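Local coordinates for protein putative L-alanine-DL-glutamate epimerase (Burkholderia xenovorans, PDB 3GO2) that probably acts as a magnesium-dependent racemase or epimerase of the mandelate racemase/muconate lactonizing enzyme family, at residues 125-128 with 129-133; 177-181 with 182-186; 208-211 with 212-216. One frame throughout, in Å; residues are numbered along the deposited sequence.

Contact 1: residues 125-128 with 129-133; sequences HCPT and WRINH
The imidazole of His125 lies flat on the indole of Trp129 as an offset stack: its centroid is 3.8 Å from that of the six-membered ring, and the planes differ by 9°. His125 CD2 comes within 3.4 Å of Trp129 CH2, and the ring sits over the benzo half. The five-membered half is covered by His125 CB, a CH-pi contact over the face. With CG beside the backbone N and anti to the carbonyl carbon (chi1 -56°), His125 sends its ring in the same direction as the indole.

At the backbone, Trp129 N donates to His125 O over 3.0 Å. The N-H points almost straight at the oxygen (174°) but arrives well above the carbonyl plane. His125 O also accepts a hydrogen bond from a water, which in turn accepts one from Arg130 N. Further bonds of the same i+4 to i kind run from Ile131 N to Pro127 O at 2.9 Å and from Asn132 N to Thr128 O at 2.8 Å. Pro127, preceded by a cis peptide bond, has its CG against Ile131 CD1. Thr128 CG2 runs alongside the amide ND2 of Asn132, 3.5 Å away.

The second shell fixes the polar ends. Asp345 accepts a hydrogen bond from His125 ND1, which probably helps fix the rotation of the imidazole, and Thr128 OG1 is hydrogen-bonded to Asn165 ND2. Arg130 leads away from the turn to salt bridges with Asp347 and Glu153.

His125 is a residue seen to bind fumarate and 2-oxoglutarate, and its side chain is about 6 Å from a bound magnesium ion. Following strand 118-123, the first turn of helix 128-132, with Pro127 at the N-cap position, carries this stacked His125-Trp129 pair at the edge of the site.

Contact 2: residues 177-181 with 182-186; sequences WRPGF and AVPFQ
Two backbone bonds pair Arg178 with Val183 in a single antiparallel, hydrogen-bonded bridge. Arg178 N donates to Val183 O over 2.7 Å at a bent 137°, whereas Val183 N reaches Arg178 O over 3.1 Å and is straighter. Arg178 O is gripped twice, since Phe181 N approaches it from the opposite face of the carbonyl plane. A third bond, Ala182 N to Pro179 O at 2.9 Å, closes the turn around the 3-10 segment 179-180. Ala182 has positive phi and, with Val183, faces Arg178: a G1 beta bulge.

A weaker CA-H...O contact joins Pro179 CA to Pro184 O at 3.3 Å. One water receives a hydrogen bond from Gln186 N and gives one to Pro179 O, linking the first segment to the last residue of the second.

Among the side chains, the Trp177 indole does most of the touching. Its CG is anti to the backbone N (chi1 -179°), which swings the ring back toward the second half of the loop. There Pro184, behind a cis peptide bond, crosses it at about a right angle, with CG 3.5 Å from Trp177 CZ3. Gln186 OE1 lies in the ring plane at the edge, 3.7 Å from Trp177 CZ2, with the amide turned 65° from the indole. Val183 CB lies loosely over one face of the guanidinium of Arg178, a residue seen to bind fumarate and 2-oxoglutarate.

The loop links strand 175-176 to helix 193-210. Trp177 packs on Ile166 and Ile168 of strand 161-168, Phe181 reaches Asn221 beyond strand 215-219, and Arg77 of a second subunit hydrogen-bonds to Gly180 O through NH1.

Contact 3: residues 208-211 with 212-216; sequences DGAG and PDVEI
Ala210, in the last turn of helix 193-210, points its methyl toward the returning chain and meets Val214 there, CB to CB at 3.9 Å. The same methyl is 4.3 Å from Ile216 CD1, so two side chains of the second segment close on one small group. The carbonyl of Ala210 has an apolar neighbour as well: Val214 CG2 comes to 3.4 Å from Ala210 O. This branch lies beside Val214 N, whereas CG1 is anti to it (chi1 166°) and takes the methyl side, 4.0 Å from Ala210 CB. The polar need of Ala210 O is met by a water 2.7 Å away, which donates to it and accepts from Asp213 N at 3.0 Å; the water stands in for a direct hydrogen bond between the segments, of which there is none.

Helix, turn and strand 215-219 form an alpha-to-beta connection of the barrel-like C-terminal domain, in which parallel strands are covered by helices. Ala210 also touches Ala151 of helix 144-156, and Ile216 packs back on Leu203 and Leu206.

Gly211 is the first residue to leave the helix, at phi 77°, a backbone conformation that favours glycine, and it leads straight into Pro212, with the chain reversing through Asp213. Its carbonyl oxygen and that of Val214 lie 4.0 Å apart; both accept hydrogen bonds from Arg207 NH1, whose guanidinium reaches across from helix 193-210.

The contacts follow one another along the chain without touching. Contacts 1 and 2 (centres about 17 Å apart) come within about 5 Å at their nearest atoms, as do the side chains of Asn132 and Arg178. Both hold ligand-binding residues, and the side chains of His125 and Phe181 lie about 6 and 8 Å from bound magnesium. Contact 3 is likewise about 17 Å from contact 1 between centres (nearest atoms about 7 Å) but about 28 Å from contact 2; its Ile216 side chain is about 14 Å from magnesium, though its strand runs on to Asp219, a magnesium ligand. The loop of contact 2 leads into helix 193-210, which ends in contact 3 and packs against Pro127 of contact 1.

Contact 1: residues 125-128 with 129-133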
# COMPACT_ATOMS: atom_id res chain seq x y z
N HIS A 125 20.45 -21.49 -26.36
CA HIS A 125 20.72 -22.93 -26.17
C HIS A 125 22.15 -23.30 -26.58
O HIS A 125 22.39 -24.27 -27.35
CB HIS A 125 19.69 -23.75 -26.91
CG HIS A 125 18.30 -23.41 -26.50
ND1 HIS A 125 17.51 -22.54 -27.21
CD2 HIS A 125 17.59 -23.73 -25.38
CE1 HIS A 125 16.36 -22.36 -26.57
NE2 HIS A 125 16.39 -23.08 -25.47
N CYS A 126 23.06 -22.52 -26.02
CA CYS A 126 24.48 -22.54 -26.37
C CYS A 126 25.30 -22.70 -25.10
O CYS A 126 25.55 -21.71 -24.41
CB CYS A 126 24.85 -21.23 -27.04
SG CYS A 126 26.62 -21.14 -27.53
N PRO A 127 25.76 -23.92 -24.80
CA PRO A 127 25.83 -25.15 -25.61
C PRO A 127 24.71 -26.18 -25.37
O PRO A 127 24.85 -27.38 -25.67
CB PRO A 127 27.19 -25.74 -25.18
CG PRO A 127 27.39 -25.22 -23.77
CD PRO A 127 26.47 -24.08 -23.51
N THR A 128 23.58 -25.70 -24.85
CA THR A 128 22.50 -26.58 -24.46
C THR A 128 22.06 -27.61 -25.50
O THR A 128 21.90 -28.79 -25.18
CB THR A 128 21.31 -25.71 -24.03
OG1 THR A 128 21.76 -24.75 -23.08
CG2 THR A 128 20.16 -26.52 -23.49
N TRP A 129 21.86 -27.16 -26.74
CA TRP A 129 21.48 -28.04 -27.84
C TRP A 129 22.55 -29.08 -28.16
O TRP A 129 22.22 -30.23 -28.40
CB TRP A 129 21.16 -27.21 -29.09
CG TRP A 129 19.75 -26.67 -29.21
CD1 TRP A 129 19.25 -25.99 -30.28
CD2 TRP A 129 18.68 -26.74 -28.25
NE1 TRP A 129 17.95 -25.63 -30.06
CE2 TRP A 129 17.57 -26.07 -28.82
CE3 TRP A 129 18.56 -27.27 -26.97
CZ2 TRP A 129 16.36 -25.93 -28.15
CZ3 TRP A 129 17.34 -27.15 -26.31
CH2 TRP A 129 16.26 -26.47 -26.91
N ARG A 130 23.83 -28.70 -28.15
CA ARG A 130 24.90 -29.67 -28.40
C ARG A 130 25.07 -30.66 -27.27
O ARG A 130 25.58 -31.76 -27.47
CB ARG A 130 26.23 -28.96 -28.69
CG ARG A 130 26.20 -28.20 -30.00
CD ARG A 130 27.42 -27.34 -30.23
NE ARG A 130 27.25 -26.49 -31.39
CZ ARG A 130 28.23 -25.86 -32.03
NH1 ARG A 130 29.49 -25.98 -31.61
NH2 ARG A 130 27.96 -25.12 -33.07
N ILE A 131 24.68 -30.29 -26.06
CA ILE A 131 24.75 -31.21 -24.94
C ILE A 131 23.53 -32.13 -24.90
O ILE A 131 23.66 -33.36 -24.70
CB ILE A 131 24.82 -30.46 -23.59
CG1 ILE A 131 26.11 -29.62 -23.48
CG2 ILE A 131 24.67 -31.43 -22.41
CD1 ILE A 131 26.08 -28.66 -22.32
N ASN A 132 22.34 -31.55 -25.07
CA ASN A 132 21.08 -32.27 -24.88
C ASN A 132 20.62 -33.05 -26.11
O ASN A 132 19.99 -34.11 -25.96
CB ASN A 132 19.96 -31.31 -24.46
CG ASN A 132 20.14 -30.76 -23.06
OD1 ASN A 132 21.00 -31.18 -22.30
ND2 ASN A 132 19.29 -29.81 -22.71
N HIS A 133 20.92 -32.54 -27.31
CA HIS A 133 20.45 -33.16 -28.55
C HIS A 133 21.58 -33.36 -29.57
O HIS A 133 21.47 -32.92 -30.72
CB HIS A 133 19.29 -32.31 -29.11
CG HIS A 133 18.21 -32.05 -28.12
ND1 HIS A 133 17.40 -33.05 -27.63
CD2 HIS A 133 17.82 -30.91 -27.50
CE1 HIS A 133 16.56 -32.54 -26.75
NE2 HIS A 133 16.79 -31.24 -26.65
O HOH W 1 24.37 -25.56 -28.47

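Contact 2: residues 177-181 with 182-186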
# COMPACT_ATOMS: atom_id res chain seq x y z
N TRP A 177 20.05 -30.01 -15.80
CA TRP A 177 19.35 -29.95 -14.53
C TRP A 177 18.09 -29.14 -14.80
O TRP A 177 18.15 -27.91 -14.90
CB TRP A 177 20.22 -29.29 -13.46
CG TRP A 177 19.55 -29.22 -12.07
CD1 TRP A 177 19.04 -28.09 -11.44
CD2 TRP A 177 19.33 -30.31 -11.19
NE1 TRP A 177 18.52 -28.45 -10.23
CE2 TRP A 177 18.68 -29.79 -10.04
CE3 TRP A 177 19.57 -31.68 -11.26
CZ2 TRP A 177 18.30 -30.59 -8.97
CZ3 TRP A 177 19.20 -32.48 -10.18
CH2 TRP A 177 18.56 -31.92 -9.05
N ARG A 178 16.95 -29.84 -14.90
CA ARG A 178 15.66 -29.24 -15.29
C ARG A 178 14.53 -29.77 -14.40
O ARG A 178 13.46 -30.17 -14.89
CB ARG A 178 15.33 -29.55 -16.75
CG ARG A 178 16.37 -29.09 -17.75
CD ARG A 178 16.23 -29.83 -19.04
NE ARG A 178 14.90 -29.63 -19.57
CZ ARG A 178 14.22 -30.50 -20.30
NH1 ARG A 178 12.99 -30.19 -20.70
NH2 ARG A 178 14.75 -31.67 -20.64
N PRO A 179 14.74 -29.74 -13.07
CA PRO A 179 13.70 -30.27 -12.18
C PRO A 179 12.34 -29.56 -12.33
O PRO A 179 11.29 -30.15 -12.08
CB PRO A 179 14.28 -30.04 -10.78
CG PRO A 179 15.15 -28.87 -10.93
CD PRO A 179 15.79 -29.05 -12.32
N GLY A 180 12.33 -28.29 -12.71
CA GLY A 180 11.05 -27.61 -12.92
C GLY A 180 10.20 -28.24 -14.00
O GLY A 180 8.97 -28.07 -14.01
N PHE A 181 10.85 -28.96 -14.92
CA PHE A 181 10.17 -29.73 -15.96
C PHE A 181 10.30 -31.25 -15.75
O PHE A 181 10.10 -32.04 -16.71
CB PHE A 181 10.69 -29.34 -17.35
CG PHE A 181 10.57 -27.88 -17.70
CD1 PHE A 181 9.49 -27.11 -17.29
CD2 PHE A 181 11.50 -27.29 -18.54
CE1 PHE A 181 9.38 -25.78 -17.65
CE2 PHE A 181 11.38 -25.96 -18.90
CZ PHE A 181 10.33 -25.21 -18.46
N ALA A 182 10.57 -31.63 -14.49
CA ALA A 182 10.62 -33.02 -14.00
C ALA A 182 11.73 -33.85 -14.64
O ALA A 182 11.60 -35.07 -14.78
CB ALA A 182 9.26 -33.70 -14.16
N VAL A 183 12.83 -33.19 -15.00
CA VAL A 183 14.05 -33.88 -15.40
C VAL A 183 15.21 -33.32 -14.58
O VAL A 183 15.83 -32.34 -14.97
CB VAL A 183 14.32 -33.78 -16.90
CG1 VAL A 183 15.56 -34.58 -17.24
CG2 VAL A 183 13.12 -34.29 -17.70
N PRO A 184 15.49 -33.92 -13.42
CA PRO A 184 14.83 -35.10 -12.81
C PRO A 184 13.56 -34.74 -12.04
O PRO A 184 13.30 -33.56 -11.81
CB PRO A 184 15.88 -35.57 -11.83
CG PRO A 184 16.45 -34.32 -11.32
CD PRO A 184 16.49 -33.37 -12.50
N PHE A 185 12.79 -35.74 -11.62
CA PHE A 185 11.61 -35.48 -10.81
C PHE A 185 12.08 -35.26 -9.39
O PHE A 185 12.46 -36.21 -8.68
CB PHE A 185 10.61 -36.62 -10.87
CG PHE A 185 9.37 -36.37 -10.04
CD1 PHE A 185 8.42 -35.45 -10.46
CD2 PHE A 185 9.18 -37.02 -8.84
CE1 PHE A 185 7.31 -35.20 -9.70
CE2 PHE A 185 8.04 -36.77 -8.07
CZ PHE A 185 7.11 -35.86 -8.53
N GLN A 186 12.08 -34.00 -8.98
CA GLN A 186 12.46 -33.59 -7.64
C GLN A 186 11.69 -32.28 -7.39
O GLN A 186 12.22 -31.17 -7.50
CB GLN A 186 13.97 -33.38 -7.56
CG GLN A 186 14.47 -33.15 -6.17
CD GLN A 186 15.96 -32.92 -6.16
OE1 GLN A 186 16.42 -31.79 -5.97
NE2 GLN A 186 16.73 -33.98 -6.41
O HOH W 2 10.35 -32.19 -10.49

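Contact 3: residues 208-211 with 212-216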
# COMPACT_ATOMS: atom_id res chain seq x y z
N ASP A 208 35.69 -18.40 -20.20
CA ASP A 208 37.07 -18.66 -20.66
C ASP A 208 37.09 -18.73 -22.20
O ASP A 208 37.99 -18.18 -22.83
CB ASP A 208 37.58 -19.97 -20.02
CG ASP A 208 39.06 -20.25 -20.28
OD1 ASP A 208 39.80 -19.33 -20.69
OD2 ASP A 208 39.49 -21.41 -20.04
N GLY A 209 36.09 -19.37 -22.79
CA GLY A 209 35.96 -19.46 -24.25
C GLY A 209 35.42 -18.21 -24.94
O GLY A 209 35.85 -17.84 -26.04
N ALA A 210 34.47 -17.55 -24.27
CA ALA A 210 33.77 -16.40 -24.85
C ALA A 210 34.67 -15.17 -24.98
O ALA A 210 34.47 -14.33 -25.86
CB ALA A 210 32.52 -16.03 -23.99
N GLY A 211 35.67 -15.08 -24.10
CA GLY A 211 36.42 -13.86 -23.96
C GLY A 211 35.58 -12.88 -23.16
O GLY A 211 34.42 -13.17 -22.85
N PRO A 212 36.15 -11.73 -22.83
CA PRO A 212 35.42 -10.74 -22.04
C PRO A 212 34.33 -9.95 -22.79
O PRO A 212 33.45 -9.36 -22.14
CB PRO A 212 36.52 -9.78 -21.57
CG PRO A 212 37.64 -9.99 -22.51
CD PRO A 212 37.59 -11.42 -22.88
N ASP A 213 34.40 -9.93 -24.13
CA ASP A 213 33.47 -9.12 -24.94
C ASP A 213 32.24 -9.83 -25.53
O ASP A 213 31.43 -9.20 -26.22
CB ASP A 213 34.23 -8.48 -26.07
CG ASP A 213 35.31 -7.55 -25.57
OD1 ASP A 213 35.08 -6.83 -24.59
OD2 ASP A 213 36.40 -7.56 -26.16
N VAL A 214 32.11 -11.12 -25.33
CA VAL A 214 30.89 -11.82 -25.70
C VAL A 214 30.08 -11.90 -24.42
O VAL A 214 30.60 -12.30 -23.38
CB VAL A 214 31.19 -13.21 -26.26
CG1 VAL A 214 29.91 -14.06 -26.33
CG2 VAL A 214 31.82 -13.08 -27.64
N GLU A 215 28.82 -11.48 -24.48
CA GLU A 215 27.96 -11.47 -23.28
C GLU A 215 27.39 -12.85 -23.02
O GLU A 215 27.12 -13.59 -23.95
CB GLU A 215 26.83 -10.48 -23.49
CG GLU A 215 27.29 -9.05 -23.56
CD GLU A 215 27.27 -8.37 -22.23
OE1 GLU A 215 26.93 -9.02 -21.22
OE2 GLU A 215 27.56 -7.17 -22.20
N ILE A 216 27.20 -13.20 -21.75
CA ILE A 216 26.66 -14.50 -21.37
C ILE A 216 25.33 -14.27 -20.64
O ILE A 216 25.26 -13.50 -19.69
CB ILE A 216 27.65 -15.28 -20.47
CG1 ILE A 216 28.89 -15.67 -21.30
CG2 ILE A 216 27.01 -16.53 -19.89
CD1 ILE A 216 30.00 -16.29 -20.48
O HOH W 3 35.28 -11.84 -26.33